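Local coordinates for radical SAM domain protein (Methanothrix thermoacetophila, PDB 6Y1X), which probably acts as the radical SAM carbide synthase NifB, an iron-sulfur enzyme that matures the nitrogenase iron-molybdenum cofactor, at residues R35-F40 with I136-T141; T159-T164 with R210-K215; V214-V219 with M239-H244; D231-I236 with S274-Q279. All blocks are in the same frame, centred on the assembly; numbering follows the deposited sequence.

Interaction 1 of 4, residues R35-F40 with I136-T141; sequences REHPCF and ILCIST. With SF4 (iron/sulfur cluster), chain C.
C138 SG is gripped by two groups: it ligates iron FE4 of the [4Fe-4S] cluster at 2.3 Å and accepts a nearly straight hydrogen bond from H37 NE2 (3.3 Å, 168° at the hydrogen). The sulfur lies at the imidazole edge, close to the ring plane, and with CG anti to the backbone N (chi1 -166°) H37 reaches across to the strand. Its other nitrogen, ND1, accepts the backbone N-H of C39 at 3.1 Å, which fixes the ring's rotation and leaves NE2 as donor. C39 SG binds FE2 at 2.3 Å, while F40 CD1 sits over one face of the imidazole. Replacing H37 by an alanine would remove the ring and is likely to leave C138 SG without its N-H donor and the C39 amide without its acceptor. I136 CG2 packs obliquely near H37 CD2 (4.2 Å). The loop following helix 32-35 thus lies beside strand 136-141, which runs between strands 104-109 and 160-164; V106 and N160 also touch H37.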
loop_
_atom_site.group_PDB
_atom_site.type_symbol
_atom_site.label_atom_id
_atom_site.label_comp_id
_atom_site.label_asym_id
_atom_site.label_seq_id
_atom_site.Cartn_x
_atom_site.Cartn_y
_atom_site.Cartn_z
ATOM N N ARG A 35 12.512 13.094 -1.085
ATOM C CA ARG A 35 13.741 13.267 -0.317
ATOM C C ARG A 35 13.512 13.154 1.187
ATOM O O ARG A 35 14.406 12.709 1.916
ATOM C CB ARG A 35 14.360 14.625 -0.651
ATOM C CG ARG A 35 15.686 14.910 0.030
ATOM C CD ARG A 35 16.209 16.295 -0.333
ATOM N NE ARG A 35 15.337 17.365 0.153
ATOM C CZ ARG A 35 14.542 18.098 -0.620
ATOM N NH1 ARG A 35 13.787 19.047 -0.082
ATOM N NH2 ARG A 35 14.498 17.885 -1.927
ATOM N N GLU A 36 12.334 13.544 1.672
ATOM C CA GLU A 36 12.036 13.510 3.098
ATOM C C GLU A 36 11.030 12.428 3.471
ATOM O O GLU A 36 10.514 12.438 4.595
ATOM C CB GLU A 36 11.539 14.877 3.570
ATOM C CG GLU A 36 12.586 15.973 3.462
ATOM C CD GLU A 36 12.129 17.288 4.060
ATOM O OE1 GLU A 36 10.928 17.418 4.380
ATOM O OE2 GLU A 36 12.975 18.194 4.206
ATOM N N HIS A 37 10.747 11.488 2.569
ATOM C CA HIS A 37 9.823 10.406 2.870
ATOM C C HIS A 37 10.638 9.161 3.177
ATOM O O HIS A 37 11.347 8.663 2.288
ATOM C CB HIS A 37 8.887 10.157 1.691
ATOM C CG HIS A 37 7.706 9.295 2.016
ATOM N ND1 HIS A 37 7.801 8.151 2.780
ATOM C CD2 HIS A 37 6.400 9.411 1.675
ATOM C CE1 HIS A 37 6.606 7.601 2.896
ATOM N NE2 HIS A 37 5.738 8.346 2.235
ATOM N N PRO A 38 10.574 8.629 4.401
ATOM C CA PRO A 38 11.432 7.482 4.750
ATOM C C PRO A 38 11.200 6.251 3.894
ATOM O O PRO A 38 12.126 5.446 3.730
ATOM C CB PRO A 38 11.087 7.211 6.224
ATOM C CG PRO A 38 10.260 8.367 6.688
ATOM C CD PRO A 38 9.655 9.007 5.487
ATOM N N CYS A 39 10.005 6.082 3.331
ATOM C CA CYS A 39 9.696 4.900 2.541
ATOM C C CYS A 39 10.029 5.065 1.066
ATOM O O CYS A 39 9.987 4.077 0.324
ATOM C CB CYS A 39 8.214 4.536 2.696
ATOM S SG CYS A 39 7.648 4.506 4.414
ATOM N N PHE A 40 10.380 6.273 0.626
ATOM C CA PHE A 40 10.719 6.518 -0.767
ATOM C C PHE A 40 12.173 6.920 -0.966
ATOM O O PHE A 40 12.602 7.076 -2.115
ATOM C CB PHE A 40 9.802 7.598 -1.360
ATOM C CG PHE A 40 8.371 7.155 -1.526
ATOM C CD1 PHE A 40 7.547 6.991 -0.422
ATOM C CD2 PHE A 40 7.854 6.898 -2.783
ATOM C CE1 PHE A 40 6.234 6.584 -0.571
ATOM C CE2 PHE A 40 6.540 6.491 -2.940
ATOM C CZ PHE A 40 5.730 6.335 -1.832
ATOM N N ILE A 136 3.824 15.642 4.552
ATOM C CA ILE A 136 3.600 14.846 3.356
ATOM C C ILE A 136 2.462 13.883 3.647
ATOM O O ILE A 136 2.497 13.148 4.639
ATOM C CB ILE A 136 4.877 14.094 2.946
ATOM C CG1 ILE A 136 6.022 15.075 2.685
ATOM C CG2 ILE A 136 4.612 13.182 1.746
ATOM C CD1 ILE A 136 7.381 14.419 2.591
ATOM N N LEU A 137 1.454 13.877 2.785
ATOM C CA LEU A 137 0.292 13.025 2.976
ATOM C C LEU A 137 0.421 11.813 2.067
ATOM O O LEU A 137 0.670 11.947 0.864
ATOM C CB LEU A 137 -1.004 13.780 2.682
ATOM C CG LEU A 137 -1.262 15.037 3.517
ATOM C CD1 LEU A 137 -2.575 15.689 3.111
ATOM C CD2 LEU A 137 -1.252 14.723 5.007
ATOM N N CYS A 138 0.261 10.636 2.659
ATOM C CA CYS A 138 0.565 9.359 2.037
ATOM C C CYS A 138 -0.576 8.397 2.319
ATOM O O CYS A 138 -1.239 8.491 3.356
ATOM C CB CYS A 138 1.895 8.796 2.578
ATOM S SG CYS A 138 2.602 7.351 1.724
ATOM N N ILE A 139 -0.831 7.493 1.375
ATOM C CA ILE A 139 -1.809 6.434 1.584
ATOM C C ILE A 139 -1.284 5.147 0.971
ATOM O O ILE A 139 -0.532 5.157 -0.007
ATOM C CB ILE A 139 -3.210 6.767 0.999
ATOM C CG1 ILE A 139 -3.172 6.887 -0.528
ATOM C CG2 ILE A 139 -3.796 8.008 1.622
ATOM C CD1 ILE A 139 -3.750 5.681 -1.251
ATOM N N SER A 140 -1.718 4.035 1.553
ATOM C CA SER A 140 -1.529 2.697 1.026
ATOM C C SER A 140 -2.885 2.171 0.578
ATOM O O SER A 140 -3.920 2.545 1.134
ATOM C CB SER A 140 -0.910 1.776 2.091
ATOM O OG SER A 140 -0.952 0.411 1.701
ATOM N N THR A 141 -2.890 1.346 -0.464
ATOM C CA THR A 141 -4.145 0.798 -0.957
ATOM C C THR A 141 -3.886 -0.535 -1.640
ATOM O O THR A 141 -2.801 -0.775 -2.170
ATOM C CB THR A 141 -4.846 1.761 -1.934
ATOM O OG1 THR A 141 -6.066 1.173 -2.415
ATOM C CG2 THR A 141 -3.949 2.094 -3.118
HETATM FE FE1 SF4 C . 3.348 2.959 3.293
HETATM FE FE2 SF4 C . 5.351 4.508 4.291
HETATM FE FE3 SF4 C . 2.977 4.293 5.603
HETATM FE FE4 SF4 C . 3.119 5.693 3.237
HETATM S S1 SF4 C . 4.149 6.235 5.221
HETATM S S2 SF4 C . 1.488 4.193 3.851
HETATM S S3 SF4 C . 4.660 4.422 2.098
HETATM S S4 SF4 C . 4.497 2.601 5.255
#

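Interaction 2 of 4, residues T159-T164 with R210-K215; sequences TNITVT and RKKIVK. With SF4 (iron/sulfur cluster), chain C.
T162 and K215 lie side by side on neighbouring parallel strands, and in the K215 conformer described, one of two, the ammonium returns to the threonine: NZ donates to T162 OG1 at 3.0 Å. Extended through three torsions, the lysine bends at its last one (chi4 -72°), which brings NZ back over the threonine, 3.4 Å from T162 CG2. The backbones beneath are knitted in parallel register. I161 sits between two bonds, its N-H going to I213 O (2.9 Å) and its carbonyl taking K215 N (2.8 Å, 168° at the hydrogen), and V163 N then bonds K215 O. Three CA-H...O contacts fill in the ladder, the shortest from T162 CA to K215 O at 3.1 Å. This half is buried, with I161 and V214 on the face away from T162 and K215, against A207 of helix 189-209. Toward the partly exposed end the fit is looser. There I213 N still bonds T159 O, but K212 CG only approaches I161 CD1 at 4.2 Å, and the K212 ammonium is held by a salt bridge to D154 and by V158 O. On the T162/K215 face, T162 OG1 lies 3.4 Å and K215 NZ 3.7 Å from cluster sulfur S3. The K215 N-H donors, shared between T162 OG1 and N217 OD1, thus lie near the cluster ligand E75, consistent with a polar wall that would partly balance the cluster's charge.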
loop_
_atom_site.group_PDB
_atom_site.type_symbol
_atom_site.label_atom_id
_atom_site.label_comp_id
_atom_site.label_asym_id
_atom_site.label_seq_id
_atom_site.Cartn_x
_atom_site.Cartn_y
_atom_site.Cartn_z
ATOM N N THR A 159 0.225 13.124 -2.006
ATOM C CA THR A 159 1.271 13.168 -3.023
ATOM C C THR A 159 1.984 11.841 -3.223
ATOM O O THR A 159 2.673 11.673 -4.235
ATOM C CB THR A 159 2.330 14.228 -2.675
ATOM O OG1 THR A 159 2.807 14.010 -1.340
ATOM C CG2 THR A 159 1.758 15.634 -2.789
ATOM N N ASN A 160 1.823 10.895 -2.306
ATOM C CA ASN A 160 2.533 9.626 -2.342
ATOM C C ASN A 160 1.509 8.530 -2.125
ATOM O O ASN A 160 0.689 8.620 -1.207
ATOM C CB ASN A 160 3.627 9.556 -1.270
ATOM C CG ASN A 160 4.736 10.564 -1.493
ATOM O OD1 ASN A 160 4.525 11.775 -1.401
ATOM N ND2 ASN A 160 5.934 10.067 -1.777
ATOM N N ILE A 161 1.578 7.484 -2.943
ATOM C CA ILE A 161 0.588 6.414 -2.926
ATOM C C ILE A 161 1.313 5.083 -3.017
ATOM O O ILE A 161 2.191 4.904 -3.867
ATOM C CB ILE A 161 -0.430 6.545 -4.077
ATOM C CG1 ILE A 161 -1.281 7.805 -3.900
ATOM C CG2 ILE A 161 -1.325 5.316 -4.142
ATOM C CD1 ILE A 161 -2.200 8.078 -5.069
ATOM N N THR A 162 0.969 4.160 -2.129
ATOM C CA THR A 162 1.468 2.799 -2.212
ATOM C C THR A 162 0.333 1.896 -2.661
ATOM O O THR A 162 -0.748 1.907 -2.064
ATOM C CB THR A 162 2.006 2.332 -0.858
ATOM O OG1 THR A 162 3.243 2.991 -0.580
ATOM C CG2 THR A 162 2.245 0.823 -0.874
ATOM N N VAL A 163 0.576 1.113 -3.703
ATOM C CA VAL A 163 -0.380 0.122 -4.172
ATOM C C VAL A 163 0.266 -1.237 -3.976
ATOM O O VAL A 163 1.415 -1.438 -4.379
ATOM C CB VAL A 163 -0.760 0.345 -5.649
ATOM C CG1 VAL A 163 -1.745 -0.715 -6.113
ATOM C CG2 VAL A 163 -1.304 1.752 -5.862
ATOM N N THR A 164 -0.469 -2.175 -3.393
ATOM C CA THR A 164 0.024 -3.542 -3.294
ATOM C C THR A 164 -0.443 -4.308 -4.524
ATOM O O THR A 164 -1.643 -4.536 -4.710
ATOM C CB THR A 164 -0.431 -4.209 -2.000
ATOM O OG1 THR A 164 0.193 -3.545 -0.894
ATOM C CG2 THR A 164 0.004 -5.680 -1.981
ATOM N N ARG A 210 -1.356 12.110 -12.716
ATOM C CA ARG A 210 -1.565 13.238 -11.822
ATOM C C ARG A 210 -0.307 13.587 -11.037
ATOM O O ARG A 210 -0.395 14.285 -10.018
ATOM C CB ARG A 210 -2.733 12.967 -10.874
ATOM C CG ARG A 210 -4.072 12.893 -11.583
ATOM C CD ARG A 210 -5.161 12.344 -10.681
ATOM N NE ARG A 210 -6.467 12.414 -11.331
ATOM C CZ ARG A 210 -7.324 13.416 -11.182
ATOM N NH1 ARG A 210 -7.019 14.447 -10.405
ATOM N NH2 ARG A 210 -8.485 13.389 -11.819
ATOM N N LYS A 211 0.846 13.076 -11.477
ATOM C CA LYS A 211 2.154 13.408 -10.910
ATOM C C LYS A 211 2.291 12.954 -9.457
ATOM O O LYS A 211 3.043 13.549 -8.682
ATOM C CB LYS A 211 2.451 14.906 -11.038
ATOM C CG LYS A 211 2.544 15.390 -12.480
ATOM C CD LYS A 211 2.963 16.850 -12.553
ATOM N N LYS A 212 1.577 11.896 -9.077
ATOM C CA LYS A 212 1.756 11.297 -7.763
ATOM C C LYS A 212 2.966 10.375 -7.774
ATOM O O LYS A 212 3.303 9.771 -8.796
ATOM C CB LYS A 212 0.519 10.507 -7.326
ATOM C CG LYS A 212 -0.787 11.275 -7.401
ATOM C CD LYS A 212 -0.685 12.594 -6.665
ATOM C CE LYS A 212 -1.952 13.405 -6.837
ATOM N NZ LYS A 212 -1.878 14.713 -6.132
ATOM N N ILE A 213 3.631 10.279 -6.630
ATOM C CA ILE A 213 4.776 9.391 -6.483
ATOM C C ILE A 213 4.246 8.041 -6.030
ATOM O O ILE A 213 3.660 7.925 -4.948
ATOM C CB ILE A 213 5.790 9.949 -5.475
ATOM C CG1 ILE A 213 6.120 11.408 -5.808
ATOM C CG2 ILE A 213 7.044 9.084 -5.456
ATOM C CD1 ILE A 213 6.635 11.607 -7.215
ATOM N N VAL A 214 4.446 7.021 -6.856
ATOM C CA VAL A 214 3.820 5.721 -6.658
ATOM C C VAL A 214 4.869 4.707 -6.228
ATOM O O VAL A 214 5.903 4.549 -6.889
ATOM C CB VAL A 214 3.088 5.253 -7.924
ATOM C CG1 VAL A 214 2.519 3.840 -7.722
ATOM C CG2 VAL A 214 1.990 6.237 -8.277
ATOM N N LYS A 215 4.593 4.025 -5.124
ATOM C CA LYS A 215 5.355 2.868 -4.682
ATOM C C LYS A 215 4.484 1.629 -4.831
ATOM O O LYS A 215 3.297 1.658 -4.503
ATOM C CB LYS A 215 5.809 3.051 -3.231
ATOM C CG LYS A 215 6.200 1.785 -2.486
ATOM C CD LYS A 215 6.936 2.158 -1.200
ATOM C CE LYS A 215 6.761 1.118 -0.110
ATOM N NZ LYS A 215 5.384 1.137 0.458
HETATM FE FE1 SF4 C . 3.348 2.959 3.293
HETATM FE FE2 SF4 C . 5.351 4.508 4.291
HETATM FE FE3 SF4 C . 2.977 4.293 5.603
HETATM FE FE4 SF4 C . 3.119 5.693 3.237
HETATM S S1 SF4 C . 4.149 6.235 5.221
HETATM S S2 SF4 C . 1.488 4.193 3.851
HETATM S S3 SF4 C . 4.660 4.422 2.098
HETATM S S4 SF4 C . 4.497 2.601 5.255
#

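Interaction 3 of 4, residues V214-V219 with M239-H244; sequences VKVNTV and MGVFIH
V241 lays its two methyls across V214 and V216 at about a right angle: CG2 touches V214 CG1 (3.8 Å) and CG1 meets V216 CG2 (3.7 Å). The V214 carbonyl between them takes F242 N at 2.9 Å, in the carbonyl plane, and a weak bond from I243 N. V216 N returns the link to I243 O at 3.0 Å, completing a short parallel ladder. On the face carrying K215, I243 CG2 packs beside K215 CB (3.6 Å). On the other face, CG anti to the backbone N (chi1 -169°) swings the H244 imidazole along strand 213-220, so that NE2 donates to T218 OG1 at 2.8 Å, the hydroxyl lying in the ring plane, while CD2 rests edge-on against V216 O at 3.2 Å. ND1 has a weak hydrogen bond with Q279, and T218 OG1 a second partner in L165 O, hence both ends of this buried polar pair are engaged. A leucine at H244 would probably leave the T218 hydroxyl without its imidazole partner and Q279 without its weak one. One water bridges V214 N and G240 O, where the positive phi of G240 closes helix 229-239 in a Schellman motif. Strand 213-220, helix 229-239 and strand 243-248 form a beta-alpha-beta crossover of the parallel sheet, the repeating element of the TIM-barrel-like radical SAM fold.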
loop_
_atom_site.group_PDB
_atom_site.type_symbol
_atom_site.label_atom_id
_atom_site.label_comp_id
_atom_site.label_asym_id
_atom_site.label_seq_id
_atom_site.Cartn_x
_atom_site.Cartn_y
_atom_site.Cartn_z
ATOM N N VAL A 214 4.446 7.021 -6.856
ATOM C CA VAL A 214 3.820 5.721 -6.658
ATOM C C VAL A 214 4.869 4.707 -6.228
ATOM O O VAL A 214 5.903 4.549 -6.889
ATOM C CB VAL A 214 3.088 5.253 -7.924
ATOM C CG1 VAL A 214 2.519 3.840 -7.722
ATOM C CG2 VAL A 214 1.990 6.237 -8.277
ATOM N N LYS A 215 4.593 4.025 -5.124
ATOM C CA LYS A 215 5.355 2.868 -4.682
ATOM C C LYS A 215 4.484 1.629 -4.831
ATOM O O LYS A 215 3.297 1.658 -4.503
ATOM C CB LYS A 215 5.809 3.051 -3.231
ATOM C CG LYS A 215 6.200 1.785 -2.486
ATOM C CD LYS A 215 6.936 2.158 -1.200
ATOM C CE LYS A 215 6.761 1.118 -0.110
ATOM N NZ LYS A 215 5.384 1.137 0.458
ATOM N N VAL A 216 5.065 0.544 -5.329
ATOM C CA VAL A 216 4.330 -0.706 -5.471
ATOM C C VAL A 216 4.940 -1.721 -4.517
ATOM O O VAL A 216 6.152 -1.965 -4.550
ATOM C CB VAL A 216 4.336 -1.210 -6.919
ATOM C CG1 VAL A 216 3.901 -2.675 -6.968
ATOM C CG2 VAL A 216 3.410 -0.342 -7.751
ATOM N N ASN A 217 4.107 -2.278 -3.641
ATOM C CA ASN A 217 4.484 -3.424 -2.831
ATOM C C ASN A 217 4.125 -4.706 -3.564
ATOM O O ASN A 217 3.075 -4.791 -4.205
ATOM C CB ASN A 217 3.748 -3.415 -1.491
ATOM C CG ASN A 217 4.156 -2.272 -0.593
ATOM O OD1 ASN A 217 5.218 -1.668 -0.757
ATOM N ND2 ASN A 217 3.318 -1.987 0.393
ATOM N N THR A 218 4.978 -5.718 -3.433
ATOM C CA THR A 218 4.644 -7.061 -3.892
ATOM C C THR A 218 5.002 -8.048 -2.797
ATOM O O THR A 218 6.142 -8.057 -2.318
ATOM C CB THR A 218 5.383 -7.435 -5.183
ATOM O OG1 THR A 218 5.013 -6.536 -6.234
ATOM C CG2 THR A 218 5.057 -8.872 -5.599
ATOM N N VAL A 219 4.027 -8.857 -2.389
ATOM C CA VAL A 219 4.274 -9.928 -1.428
ATOM C C VAL A 219 4.852 -11.093 -2.213
ATOM O O VAL A 219 4.226 -11.582 -3.159
ATOM C CB VAL A 219 2.991 -10.336 -0.687
ATOM C CG1 VAL A 219 3.294 -11.409 0.352
ATOM C CG2 VAL A 219 2.359 -9.130 -0.023
ATOM N N MET A 239 4.925 1.794 -16.623
ATOM C CA MET A 239 3.815 2.649 -16.228
ATOM C C MET A 239 4.245 3.885 -15.451
ATOM O O MET A 239 3.406 4.758 -15.206
ATOM C CB MET A 239 2.808 1.851 -15.405
ATOM C CG MET A 239 2.125 0.749 -16.193
ATOM S SD MET A 239 0.977 -0.174 -15.164
ATOM C CE MET A 239 -0.459 0.886 -15.241
ATOM N N GLY A 240 5.510 3.991 -15.059
ATOM C CA GLY A 240 5.963 5.161 -14.333
ATOM C C GLY A 240 5.959 5.058 -12.827
ATOM O O GLY A 240 6.065 6.090 -12.156
ATOM N N VAL A 241 5.835 3.852 -12.271
ATOM C CA VAL A 241 5.995 3.673 -10.833
ATOM C C VAL A 241 7.410 4.049 -10.420
ATOM O O VAL A 241 8.380 3.814 -11.152
ATOM C CB VAL A 241 5.643 2.226 -10.449
ATOM C CG1 VAL A 241 6.041 1.927 -9.012
ATOM C CG2 VAL A 241 4.151 2.005 -10.639
ATOM N N PHE A 242 7.532 4.675 -9.252
ATOM C CA PHE A 242 8.823 5.210 -8.846
ATOM C C PHE A 242 9.697 4.163 -8.167
ATOM O O PHE A 242 10.900 4.094 -8.436
ATOM C CB PHE A 242 8.623 6.401 -7.909
ATOM C CG PHE A 242 9.899 6.924 -7.323
ATOM C CD1 PHE A 242 10.798 7.634 -8.099
ATOM C CD2 PHE A 242 10.209 6.685 -5.995
ATOM C CE1 PHE A 242 11.978 8.106 -7.555
ATOM C CE2 PHE A 242 11.387 7.156 -5.448
ATOM C CZ PHE A 242 12.272 7.863 -6.228
ATOM N N ILE A 243 9.121 3.325 -7.306
ATOM C CA ILE A 243 9.921 2.385 -6.531
ATOM C C ILE A 243 9.100 1.131 -6.260
ATOM O O ILE A 243 7.873 1.176 -6.172
ATOM C CB ILE A 243 10.434 3.045 -5.226
ATOM C CG1 ILE A 243 11.487 2.175 -4.534
ATOM C CG2 ILE A 243 9.280 3.393 -4.296
ATOM C CD1 ILE A 243 12.178 2.865 -3.381
ATOM N N HIS A 244 9.798 0.009 -6.102
ATOM C CA HIS A 244 9.187 -1.303 -5.937
ATOM C C HIS A 244 9.678 -1.903 -4.630
ATOM O O HIS A 244 10.888 -1.941 -4.378
ATOM C CB HIS A 244 9.575 -2.210 -7.103
ATOM C CG HIS A 244 8.795 -3.486 -7.181
ATOM N ND1 HIS A 244 9.225 -4.567 -7.918
ATOM C CD2 HIS A 244 7.601 -3.843 -6.651
ATOM C CE1 HIS A 244 8.340 -5.544 -7.825
ATOM N NE2 HIS A 244 7.342 -5.127 -7.067
HETATM O O HOH W 1 5.351 7.394 -9.485
#

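Interaction 4 of 4, residues D231-I236 with S274-Q279; sequences DIARKI and SKIIKQ
Along 274-279, I276 is the first residue to touch 231-236, and it does so through its branch methyl: CG2 lies 3.8 Å from A233 O and 4.1 Å from A233 CB. Its CD1 extends toward the aliphatic start of R234, 4.1 Å from CG. That arginine is bent at chi3 (-76°), which carries its guanidinium back to the helix's own D231: NH1 forms a salt bridge with OD1 at 2.7 Å, the oxygen lying near the guanidinium plane but met from above the carboxylate. The R234 side of the contact is the more exposed one. At I277 the chain becomes extended and the packing turns inward. CG2 rests against A233 CB (4.0 Å), and CD1 reaches I236 CG1 (3.8 Å), the two isoleucines crossing at about a right angle. Q279 then folds back on the loop, its NE2 donating to I277 O at 3.2 Å from above the carbonyl plane. No hydrogen bond joins the two segments; aliphatic groups carry the contact. The loop thereby covers one flank of helix 229-239, with L273 of helix 263-273 also touching A233, while I232 and I236 pack against T218 and V216 of strand 213-220.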
loop_
_atom_site.group_PDB
_atom_site.type_symbol
_atom_site.label_atom_id
_atom_site.label_comp_id
_atom_site.label_asym_id
_atom_site.label_seq_id
_atom_site.Cartn_x
_atom_site.Cartn_y
_atom_site.Cartn_z
ATOM N N ASP A 231 7.643 -10.123 -14.178
ATOM C CA ASP A 231 6.635 -9.510 -15.039
ATOM C C ASP A 231 6.005 -8.293 -14.366
ATOM O O ASP A 231 5.683 -7.301 -15.031
ATOM C CB ASP A 231 5.549 -10.531 -15.380
ATOM C CG ASP A 231 5.990 -11.539 -16.422
ATOM O OD1 ASP A 231 6.921 -11.249 -17.205
ATOM O OD2 ASP A 231 5.405 -12.643 -16.440
ATOM N N ILE A 232 5.785 -8.365 -13.052
ATOM C CA ILE A 232 5.242 -7.215 -12.328
ATOM C C ILE A 232 6.181 -6.022 -12.446
ATOM O O ILE A 232 5.754 -4.900 -12.746
ATOM C CB ILE A 232 4.981 -7.566 -10.853
ATOM C CG1 ILE A 232 3.951 -8.689 -10.726
ATOM C CG2 ILE A 232 4.558 -6.315 -10.063
ATOM C CD1 ILE A 232 3.820 -9.198 -9.304
ATOM N N ALA A 233 7.473 -6.246 -12.176
ATOM C CA ALA A 233 8.446 -5.159 -12.210
ATOM C C ALA A 233 8.509 -4.497 -13.578
ATOM O O ALA A 233 8.551 -3.265 -13.678
ATOM C CB ALA A 233 9.823 -5.682 -11.813
ATOM N N ARG A 234 8.528 -5.296 -14.645
ATOM C CA ARG A 234 8.570 -4.720 -15.984
ATOM C C ARG A 234 7.337 -3.867 -16.255
ATOM O O ARG A 234 7.442 -2.768 -16.812
ATOM C CB ARG A 234 8.713 -5.827 -17.030
ATOM C CG ARG A 234 10.117 -6.425 -17.101
ATOM C CD ARG A 234 10.252 -7.417 -18.246
ATOM N NE ARG A 234 9.614 -8.703 -17.967
ATOM C CZ ARG A 234 10.250 -9.767 -17.479
ATOM N NH1 ARG A 234 9.590 -10.896 -17.256
ATOM N NH2 ARG A 234 11.554 -9.712 -17.232
ATOM N N LYS A 235 6.159 -4.361 -15.873
ATOM C CA LYS A 235 4.926 -3.629 -16.139
ATOM C C LYS A 235 4.895 -2.299 -15.387
ATOM O O LYS A 235 4.604 -1.251 -15.975
ATOM C CB LYS A 235 3.729 -4.502 -15.761
ATOM C CG LYS A 235 2.362 -3.866 -15.940
ATOM C CD LYS A 235 2.093 -3.603 -17.418
ATOM C CE LYS A 235 0.628 -3.252 -17.654
ATOM N NZ LYS A 235 0.353 -2.876 -19.076
ATOM N N ILE A 236 5.189 -2.318 -14.079
ATOM C CA ILE A 236 5.112 -1.075 -13.307
ATOM C C ILE A 236 6.204 -0.103 -13.725
ATOM O O ILE A 236 6.048 1.115 -13.575
ATOM C CB ILE A 236 5.153 -1.335 -11.786
ATOM C CG1 ILE A 236 6.485 -1.947 -11.363
ATOM C CG2 ILE A 236 3.993 -2.217 -11.372
ATOM C CD1 ILE A 236 6.615 -2.139 -9.848
ATOM N N SER A 274 16.382 -4.917 -9.309
ATOM C CA SER A 274 16.910 -3.556 -9.302
ATOM C C SER A 274 17.372 -3.127 -10.690
ATOM O O SER A 274 17.431 -1.926 -10.980
ATOM C CB SER A 274 18.065 -3.440 -8.311
ATOM O OG SER A 274 19.148 -4.260 -8.714
ATOM N N LYS A 275 17.710 -4.084 -11.557
ATOM C CA LYS A 275 18.100 -3.736 -12.921
ATOM C C LYS A 275 16.902 -3.321 -13.766
ATOM O O LYS A 275 17.086 -2.761 -14.850
ATOM C CB LYS A 275 18.839 -4.903 -13.576
ATOM C CG LYS A 275 19.966 -5.474 -12.736
ATOM C CD LYS A 275 20.451 -6.808 -13.289
ATOM C CE LYS A 275 21.577 -7.386 -12.434
ATOM N NZ LYS A 275 21.941 -8.778 -12.835
ATOM N N ILE A 276 15.690 -3.608 -13.306
ATOM C CA ILE A 276 14.464 -3.189 -13.972
ATOM C C ILE A 276 13.920 -1.900 -13.372
ATOM O O ILE A 276 13.617 -0.947 -14.090
ATOM C CB ILE A 276 13.410 -4.316 -13.908
ATOM C CG1 ILE A 276 13.969 -5.615 -14.490
ATOM C CG2 ILE A 276 12.135 -3.888 -14.620
ATOM C CD1 ILE A 276 13.089 -6.819 -14.232
ATOM N N ILE A 277 13.789 -1.860 -12.048
ATOM C CA ILE A 277 13.162 -0.744 -11.350
ATOM C C ILE A 277 13.778 -0.625 -9.964
ATOM O O ILE A 277 14.116 -1.630 -9.332
ATOM C CB ILE A 277 11.627 -0.916 -11.276
ATOM C CG1 ILE A 277 10.969 0.346 -10.703
ATOM C CG2 ILE A 277 11.247 -2.176 -10.503
ATOM C CD1 ILE A 277 9.456 0.356 -10.809
ATOM N N LYS A 278 13.913 0.615 -9.498
ATOM C CA LYS A 278 14.444 0.896 -8.171
ATOM C C LYS A 278 13.712 0.077 -7.115
ATOM O O LYS A 278 12.482 -0.017 -7.127
ATOM C CB LYS A 278 14.283 2.393 -7.883
ATOM C CG LYS A 278 14.861 2.887 -6.573
ATOM C CD LYS A 278 14.596 4.385 -6.414
ATOM C CE LYS A 278 15.221 4.950 -5.148
ATOM N NZ LYS A 278 16.709 4.935 -5.198
ATOM N N GLN A 279 14.479 -0.558 -6.229
ATOM C CA GLN A 279 13.929 -1.390 -5.169
ATOM C C GLN A 279 14.058 -0.715 -3.811
ATOM O O GLN A 279 15.084 -0.098 -3.510
ATOM C CB GLN A 279 14.647 -2.742 -5.128
ATOM C CG GLN A 279 14.499 -3.546 -6.398
ATOM C CD GLN A 279 13.095 -4.065 -6.565
ATOM O OE1 GLN A 279 12.517 -4.622 -5.631
ATOM N NE2 GLN A 279 12.518 -3.847 -7.737
#

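How the interactions relate
Interactions 1, 2 and 3 step across one parallel sheet, while interaction 4 lies outside it. Strands 136-141 and 160-164 join interactions 1 and 2 (centres about 8 Å apart) through probable hydrogen bonds from T141 N to T162 O and from T162 N to I139 O. Both touch the same [4Fe-4S] cluster, and F40 CE2 packs on K215 CB at 3.5 Å. Interactions 2 and 3 share V214 and K215 on one strand, and K215 brings interaction 3 to that cluster too. Interaction 4 adjoins interaction 3 through H244 N to K278 O (2.9 Å) and V241 N to I236 O (3.0 Å), both probable hydrogen bonds; I236's side chain remains about 14 Å from a cluster.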